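Heme oxygenase (Chlamydomonas reinhardtii, PDB 4RAJ) probably catalyses the oxygen-dependent cleavage of heme to biliverdin, with release of iron and carbon monoxide, as heme oxygenases do. Local coordinates at residues A121-Y125 with H220-I224; A142-Q147 with E213-F218. All coordinates share one frame; numbering follows the deposited sequence.

Interaction 1: residues A121-Y125 with H220-I224; sequences ALKDY and HNNAI
Tyr125 and His220 lay their rings almost parallel in an offset stack, with planes 6° apart and centroids separated by 4.4 Å. The phenol can be followed outward from its root. Tyr125 CB sits 3.6 Å from His220 ND1. CG and CD1 come next, and the closest approach of the pair is Tyr125 CD1 to His220 CG, 3.5 Å. His220 CB also lies over this face of the phenol, a CH-pi contact. On the other branch, Tyr125 CD2 has Ile224 CD1 at its edge, at 3.8 Å, and CE2 meets Asn221 OD1, which is itself hydrogen-bonded to Gln147 NE2. The hydroxyl ends the path between helices 204-227 and 140-151, hydrogen-bonded to His143 and Gln147. Having CG opposite the backbone N (chi1 -166°) directs the tyrosine ring from its own helix across this series of partners. Asn221 ND2 bonds a bound polyether, which places the contact at the ligand pocket.

Toward the N-terminal end of 121-125, packing is apolar and close: Ala121 CB lies 3.8 Å from Ala223 CB, and Ile224 CG1 rests on the backbone around Leu122 N. No direct hydrogen bond joins the segments. Instead, a water in the plane of the His220 ring bridges His220 ND1, at 2.8 Å, and the carbonyl oxygen of Ala121, to which it donates. This fixes one edge of the imidazole while the phenol covers a face.

Segments 121-125 and 220-224 run nearly antiparallel (153°), their axes 8.9 Å apart at closest approach, where helices 120-135 and 204-227 meet in this all-helical fold. Helix 50-76 borders the contact, with Tyr62 and Val63 against Leu122, Val63 also against Tyr125, and Phe60 against Asn221.

Interaction 2: residues A142-Q147 with E213-F218; sequences AHVYTQ and EHLAAF
His143 and Glu213 bring ring and carboxylate nearly into one plane, 16° apart, with the carboxylate at the imidazole's edge and the backbone oxygen of Glu213 over one face. The His214 ring takes Thr146 OG1 at its edge, and its plane is inclined at 48° to that of Tyr145; its ND1 lies near the plane of the Tyr145 ring, 3.7 Å from Tyr145 CD2. Over one face of Phe218 sits Thr146 CG2, a CH-pi contact 4.2 Å from the ring centroid, and His214 CE1 lies at the edge of that ring, in its plane.

His143 NE2 donates to Glu213 OE1 at 2.7 Å, almost straight at 164°, using the anti lone pair of that oxygen. A bend at chi2 turns the glutamate chain back to the imidazole. Thr146 works in two directions: OG1 accepts from His214 ND1 at 2.8 Å and donates to Ala142 O, while CG2 packs 3.6 Å from Ala217 CB. Ala142 O is thus gripped from opposite faces, by Thr146 N and Thr146 OG1.

The far nitrogens of both histidines are also engaged, His143 ND1 with Tyr125 OH and His214 NE2 with Ser28 OG. A leucine in place of His143 would probably deprive Glu213 OE1 and Tyr125 OH of this shared partner, breaking the polar chain between helices.

Glu213 OE1 is bonded to His128 NE2 as well, so two histidines converge on one carboxylate oxygen. This largely buried set of directional bonds ties helices 140-151 and 204-227 together in addition to packing, beside the polyether pocket to which Thr146, Gln147 and Phe218 belong.

The centres of interactions 1 and 2 lie about 12 Å apart, and both use helix 204-227, with 213-218 preceding 220-224 on it. Its partners, helices 120-135 and 140-151, are consecutive in the chain. Because 142-147 and 213-218 both fall between 121-125 and 220-224, interaction 2 is nested inside the loop that interaction 1 closes. The contacts meet directly, through the Tyr125 hydroxyl and the Asn221-Gln147 pair. Together they join three helices into one cluster. Asn221, Thr146, Gln147 and Phe218 also line the pocket occupied by a polyether, probably from the crystallisation liquor, so the polar network borders the polyether pocket of this heme-free structure.

Interaction 1: residues A121-Y125 with H220-I224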
# COMPACT_ATOMS: atom_id res chain seq x y z
N ALA A 121 15.55 -3.81 -1.07
CA ALA A 121 14.28 -4.23 -0.48
C ALA A 121 13.10 -3.86 -1.38
O ALA A 121 12.17 -4.65 -1.57
CB ALA A 121 14.11 -3.62 0.90
N LEU A 122 13.13 -2.65 -1.92
CA LEU A 122 12.05 -2.20 -2.81
C LEU A 122 12.07 -2.99 -4.11
O LEU A 122 11.03 -3.43 -4.60
CB LEU A 122 12.19 -0.70 -3.10
CG LEU A 122 11.23 -0.14 -4.16
CD1 LEU A 122 9.78 -0.38 -3.78
CD2 LEU A 122 11.46 1.34 -4.39
N LYS A 123 13.25 -3.17 -4.68
CA LYS A 123 13.37 -3.92 -5.93
C LYS A 123 12.90 -5.36 -5.77
O LYS A 123 12.24 -5.92 -6.66
CB LYS A 123 14.82 -3.88 -6.45
CG LYS A 123 15.23 -2.47 -6.90
CD LYS A 123 16.62 -2.41 -7.53
CE LYS A 123 17.72 -2.52 -6.51
NZ LYS A 123 19.06 -2.37 -7.16
N ASP A 124 13.21 -5.96 -4.62
CA ASP A 124 12.77 -7.32 -4.33
C ASP A 124 11.24 -7.41 -4.28
O ASP A 124 10.65 -8.37 -4.75
CB ASP A 124 13.38 -7.81 -3.01
CG ASP A 124 14.88 -8.12 -3.13
OD1 ASP A 124 15.41 -8.24 -4.25
OD2 ASP A 124 15.55 -8.23 -2.07
N TYR A 125 10.58 -6.42 -3.68
CA TYR A 125 9.12 -6.44 -3.59
C TYR A 125 8.53 -6.20 -4.97
O TYR A 125 7.57 -6.88 -5.36
CB TYR A 125 8.62 -5.38 -2.59
CG TYR A 125 7.16 -5.53 -2.17
CD1 TYR A 125 6.46 -6.71 -2.38
CD2 TYR A 125 6.50 -4.48 -1.55
CE1 TYR A 125 5.12 -6.84 -1.98
CE2 TYR A 125 5.18 -4.59 -1.16
CZ TYR A 125 4.49 -5.77 -1.37
OH TYR A 125 3.17 -5.84 -0.96
N HIS A 220 7.88 -7.14 3.60
CA HIS A 220 8.46 -6.30 2.56
C HIS A 220 8.43 -4.84 2.98
O HIS A 220 9.41 -4.11 2.79
CB HIS A 220 7.71 -6.50 1.25
CG HIS A 220 8.07 -7.76 0.52
ND1 HIS A 220 9.30 -7.93 -0.09
CD2 HIS A 220 7.37 -8.90 0.30
CE1 HIS A 220 9.34 -9.13 -0.65
NE2 HIS A 220 8.18 -9.74 -0.43
N ASN A 221 7.29 -4.39 3.51
CA ASN A 221 7.14 -3.01 3.92
C ASN A 221 8.17 -2.66 4.98
O ASN A 221 8.79 -1.61 4.93
CB ASN A 221 5.73 -2.74 4.46
CG ASN A 221 4.72 -2.52 3.35
OD1 ASN A 221 5.01 -2.77 2.19
ND2 ASN A 221 3.53 -2.05 3.71
N ASN A 222 8.36 -3.56 5.93
CA ASN A 222 9.31 -3.27 7.01
C ASN A 222 10.74 -3.15 6.48
O ASN A 222 11.50 -2.28 6.89
CB ASN A 222 9.22 -4.34 8.10
CG ASN A 222 7.94 -4.22 8.91
OD1 ASN A 222 7.14 -3.29 8.70
ND2 ASN A 222 7.73 -5.15 9.83
N ALA A 223 11.07 -4.02 5.52
CA ALA A 223 12.38 -4.01 4.89
C ALA A 223 12.62 -2.71 4.14
O ALA A 223 13.71 -2.14 4.20
CB ALA A 223 12.50 -5.20 3.94
N ILE A 224 11.60 -2.25 3.44
CA ILE A 224 11.67 -1.01 2.66
C ILE A 224 11.83 0.20 3.58
O ILE A 224 12.65 1.10 3.34
CB ILE A 224 10.44 -0.88 1.76
CG1 ILE A 224 10.47 -2.00 0.70
CG2 ILE A 224 10.37 0.48 1.09
CD1 ILE A 224 9.17 -2.16 -0.08
O HOH W 1 11.59 -6.39 0.32

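Interaction 2: residues A142-Q147 with E213-F218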
# COMPACT_ATOMS: atom_id res chain seq x y z
N ALA A 142 -4.27 -10.51 -1.64
CA ALA A 142 -3.77 -10.47 -0.28
C ALA A 142 -2.96 -9.21 -0.06
O ALA A 142 -2.96 -8.65 1.03
CB ALA A 142 -2.93 -11.72 0.03
N HIS A 143 -2.25 -8.77 -1.10
CA HIS A 143 -1.49 -7.54 -0.96
C HIS A 143 -2.34 -6.29 -1.04
O HIS A 143 -2.02 -5.27 -0.42
CB HIS A 143 -0.36 -7.46 -1.99
CG HIS A 143 0.68 -8.53 -1.82
ND1 HIS A 143 2.02 -8.24 -1.78
CD2 HIS A 143 0.59 -9.88 -1.85
CE1 HIS A 143 2.71 -9.36 -1.64
NE2 HIS A 143 1.86 -10.37 -1.70
N VAL A 144 -3.43 -6.36 -1.79
CA VAL A 144 -4.43 -5.30 -1.76
C VAL A 144 -5.00 -5.19 -0.35
O VAL A 144 -5.13 -4.09 0.19
CB VAL A 144 -5.58 -5.57 -2.75
CG1 VAL A 144 -6.71 -4.54 -2.56
CG2 VAL A 144 -5.06 -5.56 -4.17
N TYR A 145 -5.31 -6.34 0.25
CA TYR A 145 -5.91 -6.36 1.58
C TYR A 145 -5.02 -5.64 2.59
O TYR A 145 -5.49 -4.83 3.39
CB TYR A 145 -6.19 -7.81 2.04
CG TYR A 145 -6.75 -7.88 3.44
CD1 TYR A 145 -8.02 -7.38 3.73
CD2 TYR A 145 -6.03 -8.46 4.48
CE1 TYR A 145 -8.54 -7.44 5.01
CE2 TYR A 145 -6.56 -8.53 5.77
CZ TYR A 145 -7.82 -8.01 6.03
OH TYR A 145 -8.35 -8.06 7.30
N THR A 146 -3.72 -5.91 2.49
CA THR A 146 -2.72 -5.35 3.39
C THR A 146 -2.40 -3.88 3.13
O THR A 146 -2.37 -3.07 4.05
CB THR A 146 -1.40 -6.13 3.29
OG1 THR A 146 -1.66 -7.54 3.44
CG2 THR A 146 -0.41 -5.66 4.35
N GLN A 147 -2.13 -3.56 1.86
CA GLN A 147 -1.61 -2.25 1.46
C GLN A 147 -2.72 -1.23 1.26
O GLN A 147 -2.70 -0.16 1.86
CB GLN A 147 -0.81 -2.39 0.16
CG GLN A 147 0.35 -3.43 0.21
CD GLN A 147 1.53 -2.94 1.00
OE1 GLN A 147 1.45 -1.93 1.70
NE2 GLN A 147 2.67 -3.65 0.89
N GLU A 213 0.95 -14.46 1.94
CA GLU A 213 1.25 -13.26 1.18
C GLU A 213 0.91 -12.00 1.99
O GLU A 213 1.59 -10.99 1.85
CB GLU A 213 0.52 -13.27 -0.16
CG GLU A 213 1.13 -14.27 -1.14
CD GLU A 213 2.59 -13.98 -1.45
OE1 GLU A 213 2.95 -12.79 -1.63
OE2 GLU A 213 3.39 -14.94 -1.51
N HIS A 214 -0.12 -12.08 2.82
CA HIS A 214 -0.49 -11.02 3.76
C HIS A 214 0.69 -10.72 4.71
O HIS A 214 1.08 -9.57 4.89
CB HIS A 214 -1.75 -11.44 4.54
CG HIS A 214 -2.16 -10.53 5.66
ND1 HIS A 214 -2.54 -9.22 5.46
CD2 HIS A 214 -2.29 -10.77 6.99
CE1 HIS A 214 -2.88 -8.69 6.62
NE2 HIS A 214 -2.72 -9.60 7.56
N LEU A 215 1.27 -11.77 5.29
CA LEU A 215 2.43 -11.59 6.17
C LEU A 215 3.61 -11.04 5.38
O LEU A 215 4.39 -10.23 5.90
CB LEU A 215 2.81 -12.92 6.84
CG LEU A 215 1.75 -13.53 7.75
CD1 LEU A 215 2.21 -14.91 8.22
CD2 LEU A 215 1.47 -12.61 8.93
N ALA A 216 3.76 -11.49 4.14
CA ALA A 216 4.90 -11.08 3.31
C ALA A 216 4.85 -9.59 3.02
O ALA A 216 5.89 -8.93 2.92
CB ALA A 216 4.95 -11.87 2.00
N ALA A 217 3.64 -9.05 2.87
CA ALA A 217 3.49 -7.62 2.60
C ALA A 217 4.02 -6.80 3.77
O ALA A 217 4.72 -5.81 3.56
CB ALA A 217 2.04 -7.27 2.30
N PHE A 218 3.71 -7.22 5.00
CA PHE A 218 4.30 -6.56 6.17
C PHE A 218 5.82 -6.68 6.14
O PHE A 218 6.54 -5.71 6.39
CB PHE A 218 3.77 -7.16 7.48
CG PHE A 218 2.40 -6.71 7.85
CD1 PHE A 218 2.21 -5.55 8.58
CD2 PHE A 218 1.28 -7.45 7.47
CE1 PHE A 218 0.94 -5.13 8.94
CE2 PHE A 218 0.01 -7.03 7.82
CZ PHE A 218 -0.16 -5.86 8.55